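Local coordinates for protein alkylhalidase CmlS (Streptomyces venezuelae, PDB 3I3L) that is a flavin-dependent halogenase of the chloramphenicol biosynthesis pathway that carries FAD through a covalent bond to an aspartate, at residues K25-G30 with V162-R167; V154-P159 with D308-C313. All coordinates share one frame; numbering follows the deposited sequence.

Contact 1 (K25-G30 with V162-R167); sequences KVAIIG and VVLTVR. With FAD (flavin-adenine dinucleotide), chain B.
The opening strand of the FAD-binding domain, 25-29, meets a separate antiparallel sheet here, with Ala27 and Ile29 packing on Leu164 of strand 162-168. No backbone hydrogen bond joins the two: the CA atoms of Ala27 and Leu164 stand 8.3 Å apart, and side chains alone bridge the gap. With CG beside the backbone N (chi1 -85°), Leu164 brings one methyl, CD2, to 3.7 Å from CB of Ala27 and, more loosely, to 4.3 Å from CG1 of Ile29. Ile29 works in two directions. Its chi1 of -57° sets CG1 beside the backbone N, where it serves the sheet contact, and leaves CG2 anti to that N, over the six-membered ring of the FAD adenine and 3.7 Å from N1A. The strand then runs into Gly30, first glycine of a GxGxxG pattern consistent with a Rossmann-type dinucleotide fold. At its phi of 103° a side chain would press on the carbonyl O of Ile29 and collide with the ribose, whose O4B is 3.4 Å from CA of Gly30. Val151, on the strand next to 162-168, also packs on Ile29.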
loop_
_atom_site.group_PDB
_atom_site.type_symbol
_atom_site.label_atom_id
_atom_site.label_comp_id
_atom_site.label_asym_id
_atom_site.label_seq_id
_atom_site.Cartn_x
_atom_site.Cartn_y
_atom_site.Cartn_z
ATOM N N LYS A 25 -2.613 -2.896 -28.805
ATOM C CA LYS A 25 -3.356 -1.664 -28.619
ATOM C C LYS A 25 -4.117 -1.717 -27.282
ATOM O O LYS A 25 -4.926 -2.648 -27.048
ATOM C CB LYS A 25 -4.362 -1.516 -29.754
ATOM C CG LYS A 25 -4.943 -0.121 -29.886
ATOM C CD LYS A 25 -5.592 0.037 -31.275
ATOM C CE LYS A 25 -6.014 1.484 -31.540
ATOM N NZ LYS A 25 -4.790 2.420 -31.609
ATOM N N VAL A 26 -3.923 -0.710 -26.437
ATOM C CA VAL A 26 -4.518 -0.755 -25.106
ATOM C C VAL A 26 -5.268 0.497 -24.776
ATOM O O VAL A 26 -4.683 1.577 -24.811
ATOM C CB VAL A 26 -3.432 -0.947 -23.989
ATOM C CG1 VAL A 26 -4.120 -1.121 -22.655
ATOM C CG2 VAL A 26 -2.539 -2.136 -24.305
ATOM N N ALA A 27 -6.549 0.358 -24.448
ATOM C CA ALA A 27 -7.351 1.450 -23.945
ATOM C C ALA A 27 -7.228 1.518 -22.411
ATOM O O ALA A 27 -7.205 0.477 -21.723
ATOM C CB ALA A 27 -8.828 1.251 -24.272
ATOM N N ILE A 28 -7.122 2.749 -21.899
ATOM C CA ILE A 28 -7.017 2.954 -20.499
ATOM C C ILE A 28 -8.077 3.897 -20.062
ATOM O O ILE A 28 -8.118 5.043 -20.500
ATOM C CB ILE A 28 -5.641 3.500 -20.081
ATOM C CG1 ILE A 28 -4.550 2.443 -20.289
ATOM C CG2 ILE A 28 -5.656 3.829 -18.541
ATOM C CD1 ILE A 28 -3.094 3.112 -19.958
ATOM N N ILE A 29 -8.939 3.433 -19.177
ATOM C CA ILE A 29 -10.005 4.293 -18.611
ATOM C C ILE A 29 -9.517 5.004 -17.360
ATOM O O ILE A 29 -9.258 4.345 -16.348
ATOM C CB ILE A 29 -11.226 3.401 -18.182
ATOM C CG1 ILE A 29 -11.747 2.587 -19.360
ATOM C CG2 ILE A 29 -12.357 4.206 -17.578
ATOM C CD1 ILE A 29 -12.502 1.278 -18.936
ATOM N N GLY A 30 -9.450 6.346 -17.399
ATOM C CA GLY A 30 -9.022 7.150 -16.281
ATOM C C GLY A 30 -7.602 7.671 -16.417
ATOM O O GLY A 30 -6.699 6.948 -16.763
ATOM N N VAL A 162 -11.725 -5.894 -27.073
ATOM C CA VAL A 162 -12.517 -5.104 -26.152
ATOM C C VAL A 162 -13.130 -3.987 -26.975
ATOM O O VAL A 162 -12.429 -3.406 -27.766
ATOM C CB VAL A 162 -11.617 -4.481 -25.010
ATOM C CG1 VAL A 162 -12.374 -3.472 -24.219
ATOM C CG2 VAL A 162 -11.059 -5.588 -24.085
ATOM N N VAL A 163 -14.421 -3.680 -26.774
ATOM C CA VAL A 163 -15.026 -2.496 -27.376
ATOM C C VAL A 163 -15.560 -1.484 -26.394
ATOM O O VAL A 163 -16.464 -1.757 -25.711
ATOM C CB VAL A 163 -16.135 -2.897 -28.373
ATOM C CG1 VAL A 163 -16.668 -1.656 -29.116
ATOM C CG2 VAL A 163 -15.579 -3.917 -29.365
ATOM N N LEU A 164 -15.037 -0.267 -26.416
ATOM C CA LEU A 164 -15.487 0.790 -25.510
ATOM C C LEU A 164 -16.449 1.754 -26.172
ATOM O O LEU A 164 -16.269 2.108 -27.334
ATOM C CB LEU A 164 -14.267 1.595 -25.024
ATOM C CG LEU A 164 -13.507 1.034 -23.804
ATOM C CD1 LEU A 164 -13.038 -0.306 -24.051
ATOM C CD2 LEU A 164 -12.348 1.934 -23.538
ATOM N N THR A 165 -17.457 2.197 -25.444
ATOM C CA THR A 165 -18.212 3.340 -25.920
ATOM C C THR A 165 -17.785 4.546 -25.150
ATOM O O THR A 165 -17.692 4.494 -23.922
ATOM C CB THR A 165 -19.713 3.158 -25.851
ATOM O OG1 THR A 165 -20.065 2.002 -26.601
ATOM C CG2 THR A 165 -20.430 4.369 -26.461
ATOM N N VAL A 166 -17.546 5.633 -25.880
ATOM C CA VAL A 166 -16.943 6.893 -25.385
ATOM C C VAL A 166 -17.814 8.100 -25.817
ATOM O O VAL A 166 -18.342 8.125 -26.949
ATOM C CB VAL A 166 -15.551 6.977 -26.048
ATOM C CG1 VAL A 166 -15.251 8.306 -26.565
ATOM C CG2 VAL A 166 -14.474 6.395 -25.136
ATOM N N ARG A 167 -17.979 9.095 -24.934
ATOM C CA ARG A 167 -18.716 10.313 -25.299
ATOM C C ARG A 167 -17.770 11.397 -25.737
ATOM O O ARG A 167 -17.117 12.012 -24.902
ATOM C CB ARG A 167 -19.614 10.819 -24.168
ATOM C CG ARG A 167 -21.098 10.506 -24.375
ATOM C CD ARG A 167 -22.077 11.574 -23.793
ATOM N NE ARG A 167 -21.698 12.060 -22.444
ATOM C CZ ARG A 167 -22.156 11.566 -21.273
ATOM N NH1 ARG A 167 -21.722 12.083 -20.125
ATOM N NH2 ARG A 167 -23.043 10.553 -21.232
HETATM P PA FAD B . -8.388 8.269 -9.046
HETATM O O1A FAD B . -9.807 8.392 -8.541
HETATM O O2A FAD B . -7.370 9.135 -8.390
HETATM O O5B FAD B . -8.402 8.566 -10.652
HETATM C C5B FAD B . -9.394 7.991 -11.477
HETATM C C4B FAD B . -9.746 8.906 -12.672
HETATM O O4B FAD B . -10.686 8.189 -13.506
HETATM C C3B FAD B . -10.427 10.187 -12.255
HETATM O O3B FAD B . -9.674 11.281 -12.680
HETATM C C2B FAD B . -11.788 10.162 -12.969
HETATM O O2B FAD B . -12.081 11.397 -13.541
HETATM C C1B FAD B . -11.610 9.103 -14.046
HETATM N N9A FAD B . -12.780 8.351 -14.459
HETATM C C8A FAD B . -13.720 7.771 -13.661
HETATM N N7A FAD B . -14.620 7.136 -14.443
HETATM C C5A FAD B . -14.318 7.371 -15.742
HETATM C C6A FAD B . -14.918 6.976 -16.923
HETATM N N6A FAD B . -16.001 6.219 -16.918
HETATM N N1A FAD B . -14.322 7.343 -18.099
HETATM C C2A FAD B . -13.189 8.117 -18.127
HETATM N N3A FAD B . -12.605 8.487 -16.954
HETATM C C4A FAD B . -13.156 8.121 -15.776
HETATM N N1 FAD B . -3.985 7.970 -0.991
HETATM C C2 FAD B . -2.663 8.242 -0.681
HETATM O O2 FAD B . -1.799 7.684 -1.344
HETATM N N3 FAD B . -2.329 9.085 0.346
HETATM C C4 FAD B . -3.301 9.691 1.097
HETATM O O4 FAD B . -2.961 10.488 2.030
HETATM C C4X FAD B . -4.637 9.399 0.815
HETATM N N5 FAD B . -5.633 10.000 1.535
HETATM C C5X FAD B . -6.946 9.787 1.181
HETATM C C6 FAD B . -7.975 10.389 1.919
HETATM C C7 FAD B . -9.285 10.110 1.611
HETATM C C7M FAD B . -10.417 10.756 2.373
HETATM C C8 FAD B . -9.551 9.276 0.529
HETATM C C8M FAD B . -10.941 9.029 0.098
HETATM C C9 FAD B . -8.539 8.633 -0.191
HETATM C C9A FAD B . -7.228 8.920 0.161
HETATM N N10 FAD B . -6.248 8.336 -0.590
HETATM C C10 FAD B . -4.964 8.526 -0.245
HETATM C "C1'" FAD B . -6.697 7.317 -1.582
HETATM C "C2'" FAD B . -6.204 7.687 -2.961
HETATM O "O2'" FAD B . -6.556 8.990 -3.199
HETATM C "C3'" FAD B . -6.666 6.788 -4.077
HETATM O "O3'" FAD B . -6.226 5.471 -3.826
HETATM C "C4'" FAD B . -6.054 7.241 -5.444
HETATM O "O4'" FAD B . -6.577 8.470 -5.866
HETATM C "C5'" FAD B . -6.405 6.223 -6.521
HETATM O "O5'" FAD B . -5.804 6.571 -7.735
HETATM P P FAD B . -6.546 6.057 -9.031
HETATM O O1P FAD B . -6.912 4.599 -8.856
HETATM O O2P FAD B . -5.752 6.467 -10.267
HETATM O O3P FAD B . -8.011 6.743 -9.001
#

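Contact 2 (V154-P159 with D308-C313); sequences VDLSDP and DRFFLC
The carbonyl O of Pro159 is gripped by two donors, the side chain of Arg309 and a water. NE of Arg309 lies 2.9 Å from Pro159 O in a nearly straight bond (163° at the hydrogen), with the oxygen at the edge of the guanidinium and in its plane, though NE itself is tilted 29° from the carbonyl plane. The water donates to Pro159 O over 3.2 Å and accepts from NH2 of Arg309 at 2.6 Å, closing a small ring that helps to hold the guanidinium's rotation; an extended run from CG to NE carries the group out to the loop. NH1 of Arg309 also bonds to the carbonyl O of Asp178; an alanine here would probably leave both carbonyls short of a donor and let the 156-159 loop shift. The rest of the contact is apolar: CD1 of Leu156 approaches the Phe310 ring obliquely, 3.8 Å from CD2, the two side chains crossing at about a right angle. The loop leaves strand 151-155 through an Asx turn, Asp155 OD1 accepting from Ser157 N at 3.0 Å; the same oxygen also takes Ser157 OG at 2.7 Å. Strand 310-312 belongs to the parallel part of the six-stranded sheet, beside strand 179-182, where Val180 packs on both Leu156 and Phe310. Leu194 of helix 189-194 also touches the Phe310 side chain, and on helix 352-382 His356 stacks with Phe311.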
loop_
_atom_site.group_PDB
_atom_site.type_symbol
_atom_site.label_atom_id
_atom_site.label_comp_id
_atom_site.label_asym_id
_atom_site.label_seq_id
_atom_site.Cartn_x
_atom_site.Cartn_y
_atom_site.Cartn_z
ATOM N N VAL A 154 -18.281 -0.545 -21.681
ATOM C CA VAL A 154 -17.099 -1.374 -21.881
ATOM C C VAL A 154 -17.648 -2.755 -22.185
ATOM O O VAL A 154 -18.370 -3.343 -21.354
ATOM C CB VAL A 154 -16.199 -1.474 -20.609
ATOM C CG1 VAL A 154 -15.026 -2.401 -20.853
ATOM C CG2 VAL A 154 -15.679 -0.076 -20.224
ATOM N N ASP A 155 -17.386 -3.243 -23.398
ATOM C CA ASP A 155 -17.986 -4.535 -23.775
ATOM C C ASP A 155 -16.883 -5.523 -23.952
ATOM O O ASP A 155 -15.927 -5.255 -24.701
ATOM C CB ASP A 155 -18.806 -4.396 -25.077
ATOM C CG ASP A 155 -19.839 -5.485 -25.256
ATOM O OD1 ASP A 155 -19.587 -6.638 -24.855
ATOM O OD2 ASP A 155 -20.936 -5.183 -25.822
ATOM N N LEU A 156 -17.036 -6.679 -23.308
ATOM C CA LEU A 156 -15.994 -7.667 -23.230
ATOM C C LEU A 156 -16.533 -8.989 -23.752
ATOM O O LEU A 156 -15.824 -9.982 -23.782
ATOM C CB LEU A 156 -15.569 -7.887 -21.750
ATOM C CG LEU A 156 -15.182 -6.665 -20.925
ATOM C CD1 LEU A 156 -15.070 -7.021 -19.406
ATOM C CD2 LEU A 156 -13.869 -6.046 -21.429
ATOM N N SER A 157 -17.788 -8.976 -24.187
ATOM C CA SER A 157 -18.447 -10.214 -24.609
ATOM C C SER A 157 -17.879 -10.799 -25.878
ATOM O O SER A 157 -18.089 -11.987 -26.153
ATOM C CB SER A 157 -19.935 -10.014 -24.778
ATOM O OG SER A 157 -20.153 -9.104 -25.829
ATOM N N ASP A 158 -17.180 -10.001 -26.669
ATOM C CA ASP A 158 -16.480 -10.570 -27.805
ATOM C C ASP A 158 -15.115 -10.971 -27.290
ATOM O O ASP A 158 -14.320 -10.126 -26.895
ATOM C CB ASP A 158 -16.405 -9.587 -28.982
ATOM C CG ASP A 158 -15.570 -10.122 -30.191
ATOM O OD1 ASP A 158 -14.891 -11.142 -30.070
ATOM O OD2 ASP A 158 -15.566 -9.467 -31.270
ATOM N N PRO A 159 -14.848 -12.271 -27.269
ATOM C CA PRO A 159 -13.626 -12.786 -26.642
ATOM C C PRO A 159 -12.326 -12.349 -27.333
ATOM O O PRO A 159 -11.268 -12.411 -26.692
ATOM C CB PRO A 159 -13.800 -14.302 -26.739
ATOM C CG PRO A 159 -14.698 -14.502 -27.914
ATOM C CD PRO A 159 -15.695 -13.356 -27.823
ATOM N N ASP A 308 -9.053 -12.480 -18.808
ATOM C CA ASP A 308 -9.276 -12.294 -20.242
ATOM C C ASP A 308 -8.510 -11.072 -20.816
ATOM O O ASP A 308 -7.284 -11.026 -20.795
ATOM C CB ASP A 308 -10.787 -12.174 -20.462
ATOM C CG ASP A 308 -11.558 -13.417 -19.983
ATOM O OD1 ASP A 308 -11.031 -14.543 -20.102
ATOM O OD2 ASP A 308 -12.712 -13.255 -19.500
ATOM N N ARG A 309 -9.245 -10.059 -21.272
ATOM C CA ARG A 309 -8.564 -8.890 -21.818
ATOM C C ARG A 309 -8.618 -7.616 -20.967
ATOM O O ARG A 309 -8.413 -6.523 -21.497
ATOM C CB ARG A 309 -9.084 -8.594 -23.241
ATOM C CG ARG A 309 -8.747 -9.684 -24.225
ATOM C CD ARG A 309 -9.397 -9.468 -25.660
ATOM N NE ARG A 309 -9.006 -10.591 -26.550
ATOM C CZ ARG A 309 -7.831 -10.656 -27.204
ATOM N NH1 ARG A 309 -6.948 -9.682 -27.086
ATOM N NH2 ARG A 309 -7.517 -11.721 -27.934
ATOM N N PHE A 310 -8.984 -7.729 -19.688
ATOM C CA PHE A 310 -9.015 -6.552 -18.816
ATOM C C PHE A 310 -8.188 -6.723 -17.525
ATOM O O PHE A 310 -8.041 -7.811 -17.038
ATOM C CB PHE A 310 -10.449 -6.176 -18.454
ATOM C CG PHE A 310 -11.099 -7.104 -17.418
ATOM C CD1 PHE A 310 -10.990 -6.824 -16.037
ATOM C CD2 PHE A 310 -11.832 -8.224 -17.810
ATOM C CE1 PHE A 310 -11.616 -7.662 -15.091
ATOM C CE2 PHE A 310 -12.455 -9.041 -16.880
ATOM C CZ PHE A 310 -12.348 -8.763 -15.519
ATOM N N PHE A 311 -7.705 -5.596 -17.014
ATOM C CA PHE A 311 -7.084 -5.481 -15.734
ATOM C C PHE A 311 -7.754 -4.295 -15.017
ATOM O O PHE A 311 -8.001 -3.274 -15.626
ATOM C CB PHE A 311 -5.565 -5.186 -15.878
ATOM C CG PHE A 311 -4.771 -6.360 -16.416
ATOM C CD1 PHE A 311 -4.011 -7.131 -15.578
ATOM C CD2 PHE A 311 -4.843 -6.703 -17.757
ATOM C CE1 PHE A 311 -3.354 -8.242 -15.997
ATOM C CE2 PHE A 311 -4.108 -7.823 -18.236
ATOM C CZ PHE A 311 -3.386 -8.583 -17.372
ATOM N N LEU A 312 -8.006 -4.438 -13.698
ATOM C CA LEU A 312 -8.385 -3.318 -12.854
ATOM C C LEU A 312 -7.163 -2.853 -12.064
ATOM O O LEU A 312 -6.434 -3.694 -11.494
ATOM C CB LEU A 312 -9.507 -3.740 -11.874
ATOM C CG LEU A 312 -10.660 -4.604 -12.419
ATOM C CD1 LEU A 312 -11.611 -4.949 -11.311
ATOM C CD2 LEU A 312 -11.445 -3.923 -13.631
ATOM N N CYS A 313 -6.928 -1.526 -12.008
ATOM C CA CYS A 313 -5.791 -0.974 -11.273
ATOM C C CYS A 313 -6.259 0.131 -10.286
ATOM O O CYS A 313 -7.216 0.852 -10.581
ATOM C CB CYS A 313 -4.766 -0.332 -12.246
ATOM S SG CYS A 313 -4.085 -1.462 -13.471
HETATM O O HOH W 1 -8.894 -13.958 -28.240
#

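Both contacts join the same two layers, the six-stranded dinucleotide-binding sheet and the three-stranded antiparallel sheet, with centres about 10 Å apart. Contact 1 is wholly buried and apolar and borders the adenine; contact 2 lies at the end of the layers, where a loop replaces a strand and a charged side chain, a carbonyl and a water join the apolar packing. Here the interior of the layers is apolar and the more exposed end adds polar bonds. The two contacts also interlock: CD1 of Ile29 packs on CG2 of Val154 at 3.7 Å, CG2 of Val162 lies 3.7 Å from CB of Arg309, and Asp155 N probably hydrogen-bonds to Val163 O.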